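Local coordinates for protein 4-hydroxy-3-methylbut-2-enyl diphosphate reductase (Aquifex aeolicus, PDB 3DNF) that reduces (E)-4-hydroxy-3-methylbut-2-enyl diphosphate to isopentenyl and dimethylallyl diphosphate with an iron-sulfur cluster, the last step of the non-mevalonate isoprenoid pathway, at residues Cys107-Glu112 with Glu185-Asn190. Residues are numbered along the deposited sequence; the frame is centred on the assembly and turned at random.
Sequences CQLTRE and EVKVIN
Lys187 stretches straight from its strand to Glu112, all four torsions extended and CG anti to the backbone N, while Glu112, CG anti to its own carbonyl carbon, extends to meet it at about a right angle. The result is a salt bridge: Lys187 NZ donates to Glu112 OE1 at 2.7 Å, arriving on the syn side and 21° out of the carboxylate plane. Gln108 steadies the acid from one helical turn earlier. Its NE2 gives a nearly straight bond (170°) to Glu112 OE2 at 2.9 Å; the carboxylate oxygen lies in the amide plane, but the donor approaches from above the carboxylate plane. Each carboxylate oxygen thus has its own N-H partner, which should limit rotation of the group. A water beside the pair accepts from both nitrogens, weakly from Gln108 NE2 and at 3.1 Å from Lys187 NZ.

Beside this polar cluster, Leu109, Ile189 and the lysine methylenes make the apolar part of the contact. Leu109 CD2 lies against the lysine methylenes, 3.8 Å from Lys187 CD, and Ile189 CD1 meets Leu109 CG tip to tip at 3.9 Å.

The segment axes run nearly antiparallel (157°) and come within 10.5 Å, as expected where helix 97-111 packs on the face of a parallel alpha/beta sheet. Strand 185-189 is an edge strand of that sheet within the chain, beside strand 158-163; helix 169-182 covers its opposite face through Val186 and Val188, and an antiparallel strand of the second subunit continues the sheet, with Glu185 of that subunit also salt-bridged to Lys187.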
loop_
_atom_site.group_PDB
_atom_site.type_symbol
_atom_site.label_atom_id
_atom_site.label_comp_id
_atom_site.label_asym_id
_atom_site.label_seq_id
_atom_site.Cartn_x
_atom_site.Cartn_y
_atom_site.Cartn_z
ATOM N N CYS B 107 14.516 12.133 -4.869
ATOM C CA CYS B 107 15.498 12.863 -4.077
ATOM C C CYS B 107 14.986 13.307 -2.694
ATOM O O CYS B 107 15.718 13.253 -1.721
ATOM C CB CYS B 107 16.076 14.041 -4.854
ATOM S SG CYS B 107 17.000 13.478 -6.349
ATOM N N GLN B 108 13.740 13.750 -2.642
ATOM C CA GLN B 108 13.070 14.072 -1.393
ATOM C C GLN B 108 13.052 12.864 -0.473
ATOM O O GLN B 108 13.430 12.999 0.690
ATOM C CB GLN B 108 11.666 14.605 -1.649
ATOM C CG GLN B 108 10.913 14.926 -0.360
ATOM C CD GLN B 108 9.423 15.015 -0.591
ATOM O OE1 GLN B 108 8.969 15.203 -1.721
ATOM N NE2 GLN B 108 8.658 14.874 0.470
ATOM N N LEU B 109 12.636 11.690 -0.993
ATOM C CA LEU B 109 12.593 10.484 -0.205
ATOM C C LEU B 109 13.985 10.098 0.328
ATOM O O LEU B 109 14.118 9.645 1.480
ATOM C CB LEU B 109 11.960 9.339 -1.022
ATOM C CG LEU B 109 10.427 9.419 -1.272
ATOM C CD1 LEU B 109 10.027 8.307 -2.257
ATOM C CD2 LEU B 109 9.600 9.294 0.014
ATOM N N THR B 110 15.005 10.295 -0.492
ATOM C CA THR B 110 16.395 10.046 -0.072
ATOM C C THR B 110 16.810 10.968 1.105
ATOM O O THR B 110 17.350 10.498 2.124
ATOM C CB THR B 110 17.329 10.222 -1.299
ATOM O OG1 THR B 110 17.037 9.182 -2.256
ATOM C CG2 THR B 110 18.813 10.190 -0.867
ATOM N N ARG B 111 16.542 12.266 0.971
ATOM C CA ARG B 111 16.790 13.232 2.049
ATOM C C ARG B 111 16.089 12.849 3.358
ATOM O O ARG B 111 16.620 13.059 4.443
ATOM C CB ARG B 111 16.395 14.648 1.635
ATOM C CG ARG B 111 17.239 15.204 0.477
ATOM C CD ARG B 111 17.017 16.726 0.304
ATOM N NE ARG B 111 15.646 17.060 -0.099
ATOM C CZ ARG B 111 15.201 17.144 -1.361
ATOM N NH1 ARG B 111 15.994 16.921 -2.406
ATOM N NH2 ARG B 111 13.939 17.468 -1.585
ATOM N N GLU B 112 14.927 12.213 3.238
ATOM C CA GLU B 112 14.132 11.803 4.379
ATOM C C GLU B 112 14.544 10.422 4.911
ATOM O O GLU B 112 13.977 9.974 5.875
ATOM C CB GLU B 112 12.635 11.861 4.015
ATOM C CG GLU B 112 12.153 13.310 3.662
ATOM C CD GLU B 112 10.700 13.386 3.159
ATOM O OE1 GLU B 112 10.094 12.325 2.922
ATOM O OE2 GLU B 112 10.160 14.509 2.980
ATOM N N GLU B 185 7.785 1.185 8.122
ATOM C CA GLU B 185 7.331 2.489 7.718
ATOM C C GLU B 185 7.442 2.646 6.212
ATOM O O GLU B 185 8.492 2.424 5.621
ATOM C CB GLU B 185 8.134 3.561 8.444
ATOM C CG GLU B 185 7.892 4.913 7.933
ATOM C CD GLU B 185 8.632 5.972 8.704
ATOM O OE1 GLU B 185 8.802 5.831 9.941
ATOM O OE2 GLU B 185 9.023 6.963 8.055
ATOM N N VAL B 186 6.323 3.013 5.591
ATOM C CA VAL B 186 6.313 3.153 4.152
ATOM C C VAL B 186 5.815 4.556 3.835
ATOM O O VAL B 186 4.813 4.984 4.388
ATOM C CB VAL B 186 5.381 2.122 3.464
ATOM C CG1 VAL B 186 5.246 2.466 1.968
ATOM C CG2 VAL B 186 5.942 0.730 3.635
ATOM N N LYS B 187 6.498 5.263 2.930
ATOM C CA LYS B 187 5.960 6.516 2.431
ATOM C C LYS B 187 5.740 6.414 0.934
ATOM O O LYS B 187 6.622 5.993 0.203
ATOM C CB LYS B 187 6.882 7.704 2.748
ATOM C CG LYS B 187 6.415 9.021 2.154
ATOM C CD LYS B 187 7.143 10.171 2.815
ATOM C CE LYS B 187 6.894 11.496 2.137
ATOM N NZ LYS B 187 7.451 12.599 2.988
ATOM N N VAL B 188 4.548 6.789 0.478
ATOM C CA VAL B 188 4.237 6.714 -0.925
ATOM C C VAL B 188 3.992 8.093 -1.462
ATOM O O VAL B 188 3.224 8.873 -0.892
ATOM C CB VAL B 188 2.925 5.903 -1.158
ATOM C CG1 VAL B 188 2.561 5.780 -2.660
ATOM C CG2 VAL B 188 3.005 4.549 -0.457
ATOM N N ILE B 189 4.709 8.420 -2.537
ATOM C CA ILE B 189 4.356 9.613 -3.282
ATOM C C ILE B 189 3.823 9.138 -4.637
ATOM O O ILE B 189 4.578 8.625 -5.491
ATOM C CB ILE B 189 5.559 10.552 -3.438
ATOM C CG1 ILE B 189 6.080 10.956 -2.050
ATOM C CG2 ILE B 189 5.141 11.773 -4.357
ATOM C CD1 ILE B 189 7.424 11.698 -2.119
ATOM N N ASN B 190 2.512 9.283 -4.808
ATOM C CA ASN B 190 1.865 8.756 -6.008
ATOM C C ASN B 190 2.134 9.662 -7.211
ATOM O O ASN B 190 1.487 10.689 -7.387
ATOM C CB ASN B 190 0.360 8.568 -5.823
ATOM C CG ASN B 190 -0.300 7.883 -7.031
ATOM O OD1 ASN B 190 0.237 7.889 -8.155
ATOM N ND2 ASN B 190 -1.447 7.323 -6.816
HETATM O O HOH W 1 6.395 15.269 1.843
#